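Local coordinates for putidaredoxin reductase (Pseudomonas putida, PDB 1Q1R), which contains FAD and, as the reductase component of the cytochrome P450cam monooxygenase, probably passes electrons from NADH to putidaredoxin, at residues T81-I86 / Q91-S96; V7-T12 / E18-L23; N264-V267 / Q273-D276. One frame throughout, in Å; residues are numbered along the deposited sequence.

Contact 1 (T81-I86 / Q91-S96). With FAD (flavin-adenine dinucleotide), chain C.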
loop_
_atom_site.group_PDB
_atom_site.type_symbol
_atom_site.label_atom_id
_atom_site.label_comp_id
_atom_site.label_asym_id
_atom_site.label_seq_id
_atom_site.Cartn_x
_atom_site.Cartn_y
_atom_site.Cartn_z
ATOM N N THR A 81 9.422 13.884 -15.523
ATOM C CA THR A 81 9.301 15.298 -15.200
ATOM C C THR A 81 8.854 15.530 -13.767
ATOM O O THR A 81 7.793 15.065 -13.350
ATOM C CB THR A 81 8.307 15.979 -16.143
ATOM O OG1 THR A 81 8.694 15.712 -17.493
ATOM C CG2 THR A 81 8.295 17.483 -15.919
ATOM N N GLN A 82 9.673 16.259 -13.020
ATOM C CA GLN A 82 9.379 16.559 -11.630
ATOM C C GLN A 82 8.701 17.915 -11.461
ATOM O O GLN A 82 9.163 18.919 -11.997
ATOM C CB GLN A 82 10.668 16.547 -10.811
ATOM C CG GLN A 82 10.468 16.940 -9.357
ATOM C CD GLN A 82 11.769 17.294 -8.659
ATOM O OE1 GLN A 82 11.776 17.644 -7.477
ATOM N NE2 GLN A 82 12.878 17.211 -9.390
ATOM N N VAL A 83 7.595 17.930 -10.723
ATOM C CA VAL A 83 6.882 19.170 -10.444
ATOM C C VAL A 83 7.539 19.688 -9.167
ATOM O O VAL A 83 7.529 19.006 -8.138
ATOM C CB VAL A 83 5.377 18.919 -10.199
ATOM C CG1 VAL A 83 4.697 20.213 -9.776
ATOM C CG2 VAL A 83 4.725 18.377 -11.466
ATOM N N THR A 84 8.123 20.882 -9.237
ATOM C CA THR A 84 8.819 21.453 -8.088
ATOM C C THR A 84 8.008 22.426 -7.239
ATOM O O THR A 84 8.357 22.680 -6.090
ATOM C CB THR A 84 10.114 22.165 -8.532
ATOM O OG1 THR A 84 9.808 23.110 -9.566
ATOM C CG2 THR A 84 11.125 21.156 -9.057
ATOM N N ALA A 85 6.935 22.973 -7.793
ATOM C CA ALA A 85 6.132 23.913 -7.028
ATOM C C ALA A 85 4.762 24.164 -7.630
ATOM O O ALA A 85 4.530 23.925 -8.815
ATOM C CB ALA A 85 6.883 25.238 -6.879
ATOM N N ILE A 86 3.855 24.650 -6.789
ATOM C CA ILE A 86 2.501 24.969 -7.214
ATOM C C ILE A 86 2.252 26.446 -6.934
ATOM O O ILE A 86 2.592 26.944 -5.864
ATOM C CB ILE A 86 1.443 24.164 -6.424
ATOM C CG1 ILE A 86 1.732 22.664 -6.516
ATOM C CG2 ILE A 86 0.056 24.462 -6.971
ATOM C CD1 ILE A 86 0.878 21.832 -5.587
ATOM N N GLN A 91 -2.524 29.625 -10.722
ATOM C CA GLN A 91 -3.055 28.307 -11.055
ATOM C C GLN A 91 -2.122 27.620 -12.045
ATOM O O GLN A 91 -2.501 27.321 -13.178
ATOM C CB GLN A 91 -4.464 28.424 -11.651
ATOM C CG GLN A 91 -5.558 28.661 -10.620
ATOM C CD GLN A 91 -6.926 28.845 -11.252
ATOM O OE1 GLN A 91 -7.353 28.042 -12.083
ATOM N NE2 GLN A 91 -7.622 29.903 -10.855
ATOM N N GLN A 92 -0.891 27.384 -11.608
ATOM C CA GLN A 92 0.104 26.729 -12.446
ATOM C C GLN A 92 0.982 25.832 -11.594
ATOM O O GLN A 92 1.128 26.049 -10.391
ATOM C CB GLN A 92 1.022 27.755 -13.120
ATOM C CG GLN A 92 0.335 28.909 -13.818
ATOM C CD GLN A 92 1.338 29.902 -14.382
ATOM O OE1 GLN A 92 2.226 30.376 -13.669
ATOM N NE2 GLN A 92 1.202 30.221 -15.664
ATOM N N VAL A 93 1.558 24.820 -12.228
ATOM C CA VAL A 93 2.477 23.925 -11.549
ATOM C C VAL A 93 3.811 24.177 -12.241
ATOM O O VAL A 93 3.868 24.272 -13.468
ATOM C CB VAL A 93 2.069 22.436 -11.704
ATOM C CG1 VAL A 93 0.829 22.147 -10.866
ATOM C CG2 VAL A 93 1.808 22.111 -13.165
ATOM N N ILE A 94 4.875 24.309 -11.457
ATOM C CA ILE A 94 6.192 24.570 -12.019
ATOM C C ILE A 94 7.020 23.300 -12.127
ATOM O O ILE A 94 7.172 22.562 -11.154
ATOM C CB ILE A 94 6.974 25.589 -11.165
ATOM C CG1 ILE A 94 6.121 26.844 -10.938
ATOM C CG2 ILE A 94 8.287 25.942 -11.854
ATOM C CD1 ILE A 94 5.626 27.503 -12.206
ATOM N N LEU A 95 7.560 23.059 -13.318
ATOM C CA LEU A 95 8.382 21.884 -13.570
ATOM C C LEU A 95 9.837 22.211 -13.264
ATOM O O LEU A 95 10.222 23.380 -13.239
ATOM C CB LEU A 95 8.226 21.442 -15.027
ATOM C CG LEU A 95 6.782 21.149 -15.449
ATOM C CD1 LEU A 95 6.752 20.616 -16.870
ATOM C CD2 LEU A 95 6.167 20.139 -14.491
ATOM N N SER A 96 10.642 21.182 -13.027
ATOM C CA SER A 96 12.052 21.380 -12.710
ATOM C C SER A 96 12.816 22.127 -13.801
ATOM O O SER A 96 13.832 22.763 -13.523
ATOM C CB SER A 96 12.727 20.033 -12.443
ATOM O OG SER A 96 12.570 19.159 -13.543
HETATM P PA FAD C . 2.676 5.933 -6.012
HETATM O O1A FAD C . 3.837 6.216 -5.134
HETATM O O2A FAD C . 2.546 4.580 -6.600
HETATM O O5B FAD C . 2.643 6.996 -7.209
HETATM C C5B FAD C . 3.009 8.367 -7.014
HETATM C C4B FAD C . 3.898 8.815 -8.188
HETATM O O4B FAD C . 3.969 10.285 -8.229
HETATM C C3B FAD C . 5.344 8.329 -8.000
HETATM O O3B FAD C . 5.889 7.969 -9.276
HETATM C C2B FAD C . 6.052 9.556 -7.482
HETATM O O2B FAD C . 7.441 9.511 -7.823
HETATM C C1B FAD C . 5.365 10.653 -8.270
HETATM N N9A FAD C . 5.611 12.026 -7.749
HETATM C C8A FAD C . 5.614 12.413 -6.461
HETATM N N7A FAD C . 5.898 13.721 -6.400
HETATM C C5A FAD C . 6.071 14.158 -7.644
HETATM C C6A FAD C . 6.385 15.402 -8.196
HETATM N N6A FAD C . 6.587 16.456 -7.408
HETATM N N1A FAD C . 6.491 15.524 -9.543
HETATM C C2A FAD C . 6.301 14.470 -10.348
HETATM N N3A FAD C . 6.003 13.266 -9.837
HETATM C C4A FAD C . 5.884 13.089 -8.498
HETATM N N1 FAD C . -1.551 -2.624 -2.180
HETATM C C2 FAD C . -2.564 -3.585 -2.076
HETATM O O2 FAD C . -3.729 -3.233 -1.896
HETATM N N3 FAD C . -2.238 -4.948 -2.195
HETATM C C4 FAD C . -0.899 -5.341 -2.422
HETATM O O4 FAD C . -0.636 -6.533 -2.568
HETATM C C4X FAD C . 0.116 -4.374 -2.522
HETATM N N5 FAD C . 1.403 -4.738 -2.793
HETATM C C5X FAD C . 2.398 -3.821 -2.968
HETATM C C6 FAD C . 3.709 -4.241 -3.275
HETATM C C7 FAD C . 4.735 -3.291 -3.482
HETATM C C7M FAD C . 6.165 -3.777 -3.782
HETATM C C8 FAD C . 4.442 -1.906 -3.387
HETATM C C8M FAD C . 5.524 -0.842 -3.631
HETATM C C9 FAD C . 3.135 -1.489 -3.080
HETATM C C9A FAD C . 2.112 -2.439 -2.868
HETATM N N10 FAD C . 0.782 -2.036 -2.572
HETATM C C10 FAD C . -0.219 -3.015 -2.404
HETATM C "C1'" FAD C . 0.444 -0.587 -2.425
HETATM C "C2'" FAD C . -0.251 -0.064 -3.685
HETATM O "O2'" FAD C . 0.505 -0.460 -4.834
HETATM C "C3'" FAD C . -0.385 1.469 -3.645
HETATM O "O3'" FAD C . -1.053 1.849 -2.435
HETATM C "C4'" FAD C . -1.181 1.977 -4.855
HETATM O "O4'" FAD C . -0.516 1.589 -6.060
HETATM C "C5'" FAD C . -1.339 3.507 -4.849
HETATM O "O5'" FAD C . -0.102 4.186 -5.125
HETATM P P FAD C . -0.143 5.767 -5.457
HETATM O O1P FAD C . -0.441 5.928 -6.895
HETATM O O2P FAD C . -1.055 6.409 -4.483
HETATM O O3P FAD C . 1.362 6.277 -5.124
#

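Contact 2 (V7-T12 / E18-L23). With FAD (flavin-adenine dinucleotide), chain C.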
loop_
_atom_site.group_PDB
_atom_site.type_symbol
_atom_site.label_atom_id
_atom_site.label_comp_id
_atom_site.label_asym_id
_atom_site.label_seq_id
_atom_site.Cartn_x
_atom_site.Cartn_y
_atom_site.Cartn_z
ATOM N N VAL A 7 -7.195 19.827 -16.567
ATOM C CA VAL A 7 -6.881 19.186 -15.303
ATOM C C VAL A 7 -5.457 18.653 -15.340
ATOM O O VAL A 7 -5.047 18.014 -16.308
ATOM C CB VAL A 7 -7.861 18.025 -15.001
ATOM C CG1 VAL A 7 -7.882 17.039 -16.159
ATOM C CG2 VAL A 7 -7.457 17.326 -13.714
ATOM N N VAL A 8 -4.699 18.944 -14.289
ATOM C CA VAL A 8 -3.323 18.476 -14.184
ATOM C C VAL A 8 -3.227 17.495 -13.020
ATOM O O VAL A 8 -3.671 17.785 -11.906
ATOM C CB VAL A 8 -2.341 19.644 -13.941
ATOM C CG1 VAL A 8 -0.940 19.104 -13.693
ATOM C CG2 VAL A 8 -2.344 20.579 -15.145
ATOM N N ILE A 9 -2.656 16.330 -13.291
ATOM C CA ILE A 9 -2.504 15.294 -12.279
ATOM C C ILE A 9 -1.019 15.074 -12.024
ATOM O O ILE A 9 -0.278 14.710 -12.930
ATOM C CB ILE A 9 -3.148 13.972 -12.764
ATOM C CG1 ILE A 9 -4.628 14.212 -13.088
ATOM C CG2 ILE A 9 -2.994 12.893 -11.704
ATOM C CD1 ILE A 9 -5.299 13.073 -13.847
ATOM N N VAL A 10 -0.584 15.310 -10.793
ATOM C CA VAL A 10 0.820 15.130 -10.436
ATOM C C VAL A 10 1.020 13.737 -9.839
ATOM O O VAL A 10 0.550 13.442 -8.739
ATOM C CB VAL A 10 1.278 16.189 -9.411
ATOM C CG1 VAL A 10 2.758 16.014 -9.110
ATOM C CG2 VAL A 10 0.998 17.592 -9.949
ATOM N N GLY A 11 1.716 12.882 -10.577
ATOM C CA GLY A 11 1.953 11.534 -10.108
ATOM C C GLY A 11 1.331 10.546 -11.070
ATOM O O GLY A 11 0.131 10.602 -11.349
ATOM N N THR A 12 2.148 9.628 -11.572
ATOM C CA THR A 12 1.680 8.634 -12.522
ATOM C C THR A 12 1.628 7.224 -11.946
ATOM O O THR A 12 1.911 6.247 -12.642
ATOM C CB THR A 12 2.556 8.637 -13.786
ATOM O OG1 THR A 12 3.900 8.287 -13.436
ATOM C CG2 THR A 12 2.551 10.025 -14.427
ATOM N N GLU A 18 -5.585 6.289 -12.557
ATOM C CA GLU A 18 -6.996 5.932 -12.397
ATOM C C GLU A 18 -7.865 7.200 -12.440
ATOM O O GLU A 18 -8.988 7.181 -12.938
ATOM C CB GLU A 18 -7.197 5.191 -11.075
ATOM C CG GLU A 18 -8.588 4.607 -10.871
ATOM C CD GLU A 18 -9.018 3.691 -12.003
ATOM O OE1 GLU A 18 -8.192 2.872 -12.470
ATOM O OE2 GLU A 18 -10.191 3.789 -12.424
ATOM N N VAL A 19 -7.341 8.303 -11.917
ATOM C CA VAL A 19 -8.081 9.562 -11.946
ATOM C C VAL A 19 -8.196 9.988 -13.409
ATOM O O VAL A 19 -9.279 10.325 -13.894
ATOM C CB VAL A 19 -7.351 10.667 -11.145
ATOM C CG1 VAL A 19 -7.937 12.039 -11.478
ATOM C CG2 VAL A 19 -7.480 10.399 -9.655
ATOM N N ALA A 20 -7.069 9.946 -14.113
ATOM C CA ALA A 20 -7.019 10.329 -15.519
ATOM C C ALA A 20 -8.030 9.568 -16.379
ATOM O O ALA A 20 -8.873 10.178 -17.044
ATOM C CB ALA A 20 -5.603 10.122 -16.064
ATOM N N PHE A 21 -7.948 8.240 -16.374
ATOM C CA PHE A 21 -8.866 7.436 -17.170
ATOM C C PHE A 21 -10.290 7.454 -16.632
ATOM O O PHE A 21 -11.245 7.355 -17.401
ATOM C CB PHE A 21 -8.363 5.994 -17.291
ATOM C CG PHE A 21 -7.200 5.841 -18.230
ATOM C CD1 PHE A 21 -5.897 6.035 -17.786
ATOM C CD2 PHE A 21 -7.411 5.561 -19.575
ATOM C CE1 PHE A 21 -4.825 5.953 -18.667
ATOM C CE2 PHE A 21 -6.346 5.477 -20.464
ATOM C CZ PHE A 21 -5.051 5.674 -20.010
ATOM N N GLY A 22 -10.434 7.583 -15.317
ATOM C CA GLY A 22 -11.760 7.628 -14.730
ATOM C C GLY A 22 -12.455 8.886 -15.210
ATOM O O GLY A 22 -13.636 8.875 -15.565
ATOM N N LEU A 23 -11.699 9.976 -15.224
ATOM C CA LEU A 23 -12.187 11.273 -15.664
ATOM C C LEU A 23 -12.743 11.177 -17.082
ATOM O O LEU A 23 -13.881 11.561 -17.343
ATOM C CB LEU A 23 -11.036 12.278 -15.621
ATOM C CG LEU A 23 -11.208 13.602 -14.879
ATOM C CD1 LEU A 23 -12.051 13.423 -13.634
ATOM C CD2 LEU A 23 -9.827 14.134 -14.523
HETATM P PA FAD C . 2.676 5.933 -6.012
HETATM O O1A FAD C . 3.837 6.216 -5.134
HETATM O O2A FAD C . 2.546 4.580 -6.600
HETATM O O5B FAD C . 2.643 6.996 -7.209
HETATM C C5B FAD C . 3.009 8.367 -7.014
HETATM C C4B FAD C . 3.898 8.815 -8.188
HETATM O O4B FAD C . 3.969 10.285 -8.229
HETATM C C3B FAD C . 5.344 8.329 -8.000
HETATM O O3B FAD C . 5.889 7.969 -9.276
HETATM C C2B FAD C . 6.052 9.556 -7.482
HETATM O O2B FAD C . 7.441 9.511 -7.823
HETATM C C1B FAD C . 5.365 10.653 -8.270
HETATM N N9A FAD C . 5.611 12.026 -7.749
HETATM C C8A FAD C . 5.614 12.413 -6.461
HETATM N N7A FAD C . 5.898 13.721 -6.400
HETATM C C5A FAD C . 6.071 14.158 -7.644
HETATM C C6A FAD C . 6.385 15.402 -8.196
HETATM N N6A FAD C . 6.587 16.456 -7.408
HETATM N N1A FAD C . 6.491 15.524 -9.543
HETATM C C2A FAD C . 6.301 14.470 -10.348
HETATM N N3A FAD C . 6.003 13.266 -9.837
HETATM C C4A FAD C . 5.884 13.089 -8.498
HETATM N N1 FAD C . -1.551 -2.624 -2.180
HETATM C C2 FAD C . -2.564 -3.585 -2.076
HETATM O O2 FAD C . -3.729 -3.233 -1.896
HETATM N N3 FAD C . -2.238 -4.948 -2.195
HETATM C C4 FAD C . -0.899 -5.341 -2.422
HETATM O O4 FAD C . -0.636 -6.533 -2.568
HETATM C C4X FAD C . 0.116 -4.374 -2.522
HETATM N N5 FAD C . 1.403 -4.738 -2.793
HETATM C C5X FAD C . 2.398 -3.821 -2.968
HETATM C C6 FAD C . 3.709 -4.241 -3.275
HETATM C C7 FAD C . 4.735 -3.291 -3.482
HETATM C C7M FAD C . 6.165 -3.777 -3.782
HETATM C C8 FAD C . 4.442 -1.906 -3.387
HETATM C C8M FAD C . 5.524 -0.842 -3.631
HETATM C C9 FAD C . 3.135 -1.489 -3.080
HETATM C C9A FAD C . 2.112 -2.439 -2.868
HETATM N N10 FAD C . 0.782 -2.036 -2.572
HETATM C C10 FAD C . -0.219 -3.015 -2.404
HETATM C "C1'" FAD C . 0.444 -0.587 -2.425
HETATM C "C2'" FAD C . -0.251 -0.064 -3.685
HETATM O "O2'" FAD C . 0.505 -0.460 -4.834
HETATM C "C3'" FAD C . -0.385 1.469 -3.645
HETATM O "O3'" FAD C . -1.053 1.849 -2.435
HETATM C "C4'" FAD C . -1.181 1.977 -4.855
HETATM O "O4'" FAD C . -0.516 1.589 -6.060
HETATM C "C5'" FAD C . -1.339 3.507 -4.849
HETATM O "O5'" FAD C . -0.102 4.186 -5.125
HETATM P P FAD C . -0.143 5.767 -5.457
HETATM O O1P FAD C . -0.441 5.928 -6.895
HETATM O O2P FAD C . -1.055 6.409 -4.483
HETATM O O3P FAD C . 1.362 6.277 -5.124
#

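Contact 3 (N264-V267 / Q273-D276)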
loop_
_atom_site.group_PDB
_atom_site.type_symbol
_atom_site.label_atom_id
_atom_site.label_comp_id
_atom_site.label_asym_id
_atom_site.label_seq_id
_atom_site.Cartn_x
_atom_site.Cartn_y
_atom_site.Cartn_z
ATOM N N ASN A 264 1.055 14.197 8.219
ATOM C CA ASN A 264 1.356 12.810 7.882
ATOM C C ASN A 264 0.482 12.475 6.684
ATOM O O ASN A 264 -0.240 11.482 6.683
ATOM C CB ASN A 264 1.017 11.865 9.040
ATOM C CG ASN A 264 1.482 10.437 8.782
ATOM O OD1 ASN A 264 1.612 10.012 7.633
ATOM N ND2 ASN A 264 1.721 9.688 9.851
ATOM N N GLY A 265 0.550 13.332 5.674
ATOM C CA GLY A 265 -0.242 13.146 4.476
ATOM C C GLY A 265 -0.888 14.461 4.104
ATOM O O GLY A 265 -0.874 15.407 4.893
ATOM N N ILE A 266 -1.442 14.533 2.900
ATOM C CA ILE A 266 -2.101 15.742 2.433
ATOM C C ILE A 266 -3.577 15.688 2.836
ATOM O O ILE A 266 -4.338 14.844 2.358
ATOM C CB ILE A 266 -1.972 15.877 0.903
ATOM C CG1 ILE A 266 -0.487 15.912 0.524
ATOM C CG2 ILE A 266 -2.682 17.137 0.423
ATOM C CD1 ILE A 266 -0.222 15.983 -0.962
ATOM N N VAL A 267 -3.967 16.590 3.731
ATOM C CA VAL A 267 -5.337 16.648 4.233
ATOM C C VAL A 267 -6.361 17.025 3.167
ATOM O O VAL A 267 -6.199 18.014 2.455
ATOM C CB VAL A 267 -5.442 17.650 5.408
ATOM C CG1 VAL A 267 -6.882 17.741 5.901
ATOM C CG2 VAL A 267 -4.518 17.217 6.539
ATOM N N GLN A 273 -11.112 17.624 -1.728
ATOM C CA GLN A 273 -10.397 18.896 -1.821
ATOM C C GLN A 273 -9.424 19.140 -0.676
ATOM O O GLN A 273 -9.668 18.736 0.459
ATOM C CB GLN A 273 -11.393 20.057 -1.854
ATOM C CG GLN A 273 -12.439 19.970 -2.947
ATOM C CD GLN A 273 -13.495 21.053 -2.812
ATOM O OE1 GLN A 273 -13.194 22.242 -2.893
ATOM N NE2 GLN A 273 -14.738 20.644 -2.598
ATOM N N THR A 274 -8.316 19.809 -0.980
ATOM C CA THR A 274 -7.321 20.149 0.032
ATOM C C THR A 274 -7.732 21.518 0.570
ATOM O O THR A 274 -8.849 21.970 0.327
ATOM C CB THR A 274 -5.914 20.283 -0.577
ATOM O OG1 THR A 274 -5.899 21.393 -1.484
ATOM C CG2 THR A 274 -5.532 19.019 -1.332
ATOM N N SER A 275 -6.832 22.182 1.286
ATOM C CA SER A 275 -7.126 23.506 1.829
ATOM C C SER A 275 -7.532 24.424 0.681
ATOM O O SER A 275 -8.241 25.414 0.878
ATOM C CB SER A 275 -5.891 24.081 2.523
ATOM O OG SER A 275 -5.369 23.168 3.472
ATOM N N ASP A 276 -7.070 24.085 -0.520
ATOM C CA ASP A 276 -7.367 24.857 -1.718
ATOM C C ASP A 276 -8.416 24.129 -2.546
ATOM O O ASP A 276 -8.207 22.994 -2.976
ATOM C CB ASP A 276 -6.086 25.071 -2.537
ATOM C CG ASP A 276 -6.319 25.883 -3.802
ATOM O OD1 ASP A 276 -5.349 26.503 -4.294
ATOM O OD2 ASP A 276 -7.458 25.897 -4.315
HETATM O O HOH W 1 -4.644 20.138 2.700
#

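Contact 1 (T81-I86 / Q91-S96)
Val-83 and Leu-95 face each other as an antiparallel non-hydrogen-bonded pair, their CA atoms 4.4 Å apart, and the short strands 83-86 and 92-95 run at 149° to one another. One step on, the register slips by one residue, because Thr-84 and Ala-85 both lie opposite Ile-94: a classic beta bulge. Ile-94 N closes the pair with an almost straight bond of 2.7 Å to Ala-85 O. Ile-94 O is gripped twice by the bulge threonine: Thr-84 N reaches it at 2.7 Å nearly end-on to the C=O, whereas Thr-84 OG1 comes in from above the carbonyl plane at 3.1 Å. A chi1 of 53° sets this hydroxyl between its own N and carbonyl carbon and so brings it over that oxygen. The hairpin opens a three-stranded antiparallel sheet completed by strand 100-102, the beta-meander of the FAD domain in the glutathione reductase fold. Its role in cofactor binding is direct, since the backbone of Val-83 pairs with adenine much as a base would: Val-83 N donates to FAD N1A (2.9 Å, 175° at the hydrogen), and FAD N6A donates to Val-83 O at 2.8 Å. Beside this pair the Val-83 side chain divides its work. CG2 meets Leu-95 CD2 at 3.8 Å, while CG1, anti to the backbone N, packs on Val-93 CB. Stripping both methyls away with an alanine here would probably open a gap between Leu-95, Val-93 and the adenine, even with the backbone bonds kept. Thr-81 CG2 rests against both Leu-95 methyls, 3.6 Å from CD1, and Val-35 of strand 31-35 lines the same apolar side. Ile-86 and Val-93 share a sheet face and rest on Leu-106.

Contact 2 (V7-T12 / E18-L23)
The first strand and first helix of a Rossmann beta-alpha-beta unit meet here, with Ile-9 and Val-7 of strand 6-10 packing on Val-19, Ala-20 and Leu-23 of helix 14-25. The short segments run at 154° to each other with their axes 9.6 Å apart, a separation filled by side chains, and no hydrogen bond crosses it. Ile-9 does most of the bridging. Its chain is extended beyond CG1 (chi2 168°), which carries CD1 to the helix surface; there the methyl lies 3.7 Å from Val-19 CG1 and 3.7 Å from Ala-20 CB, close also to the Ala-20 backbone N. The small alanine lets the Ile-9 methyl come right up to the helix backbone. Between this strand and helix lies the turn that begins at Gly-11, whose sequence fits the GxGxxG pattern of dinucleotide-binding folds. Gly-11 CA sits 3.0 Å from FAD O4B, so a CB at this position would collide with the ribose, and phi of 119° likewise suits a residue without one. Ala-15 N, in the first turn of the helix, hydrogen-bonds FAD, consistent with the helix N-terminus serving the cofactor. On the side of the strand turned from the helix, Val-10 CG1 lies over the six-membered ring of the adenine, 3.8 Å from FAD C6A. Farther from the cofactor, Val-7 and Leu-23 reach toward each other tip to tip: Leu-23 CD2 touches both valine methyls, approaching Val-7 CG1 to 3.9 Å. All five residues that touch between strand and helix are buried. Ile-32 and Leu-34 of the neighbouring strand 31-35 extend this apolar layer, and Leu-316 of helix 302-316 packs on Leu-23.

Contact 3 (N264-V267 / Q273-D276)
Ile-266 and Thr-274 supply the tight part of this contact: their CG2 methyls meet at 3.8 Å, with the two side chains lying side by side and pointing the same way. Both are buried, and both touch Ala-281 of strand 279-281. Just beyond the methyls, Thr-274 CA approaches Val-267 O at 3.4 Å as a CA-H...O contact, 154° at the hydrogen; no direct hydrogen bond joins the segments. Topologically, the contact closes a connection within the FAD domain. Strand 266-267 is an outermost strand of a small mixed sheet, paired in parallel with strand 286-290, while residues 273-276 form the loop leading into strand 279-281 of the parallel sheet. The two branches of Thr-274 part: CG2, anti to the carbonyl carbon, faces Ile-266, and OG1 (chi1 65°) bonds to Ile-279 O and fits an ST turn with Asp-276 N, although the latter nitrogen is less surely placed. The looser side begins at Ser-275, which is exposed and whose side chain comes no nearer to residues 264-267 than the 5.3 Å between Ser-275 OG and Val-267 O. Here a water bridges the gap, donating to Val-267 O at 2.6 Å and accepting only a weak bond of 3.3 Å from Ser-275 N. The hydroxyl of Ser-275 bonds Gln-261 N.

Overall arrangement
Contacts 1 and 2 meet directly beside the adenine of FAD, where Val-83 CG2 lies 3.9 Å from Val-10 CG1; a second touch, Val-93 CG2 to Val-8 CG1 at 4.1 Å, continues the packing between meander and central sheet. Contact 1 hydrogen-bonds the edge of the base, while contact 2 lays Val-10 on the base and Gly-11 against the ribose. Their centres are about 16 Å apart. Contact 3 stands apart, its centre about 17 Å from each of the others, with nearest atoms about 6 Å from contact 1 and 8 Å from contact 2. The Ile-266 side chain remains about 8 Å from FAD. The flavin ring lies beyond all three.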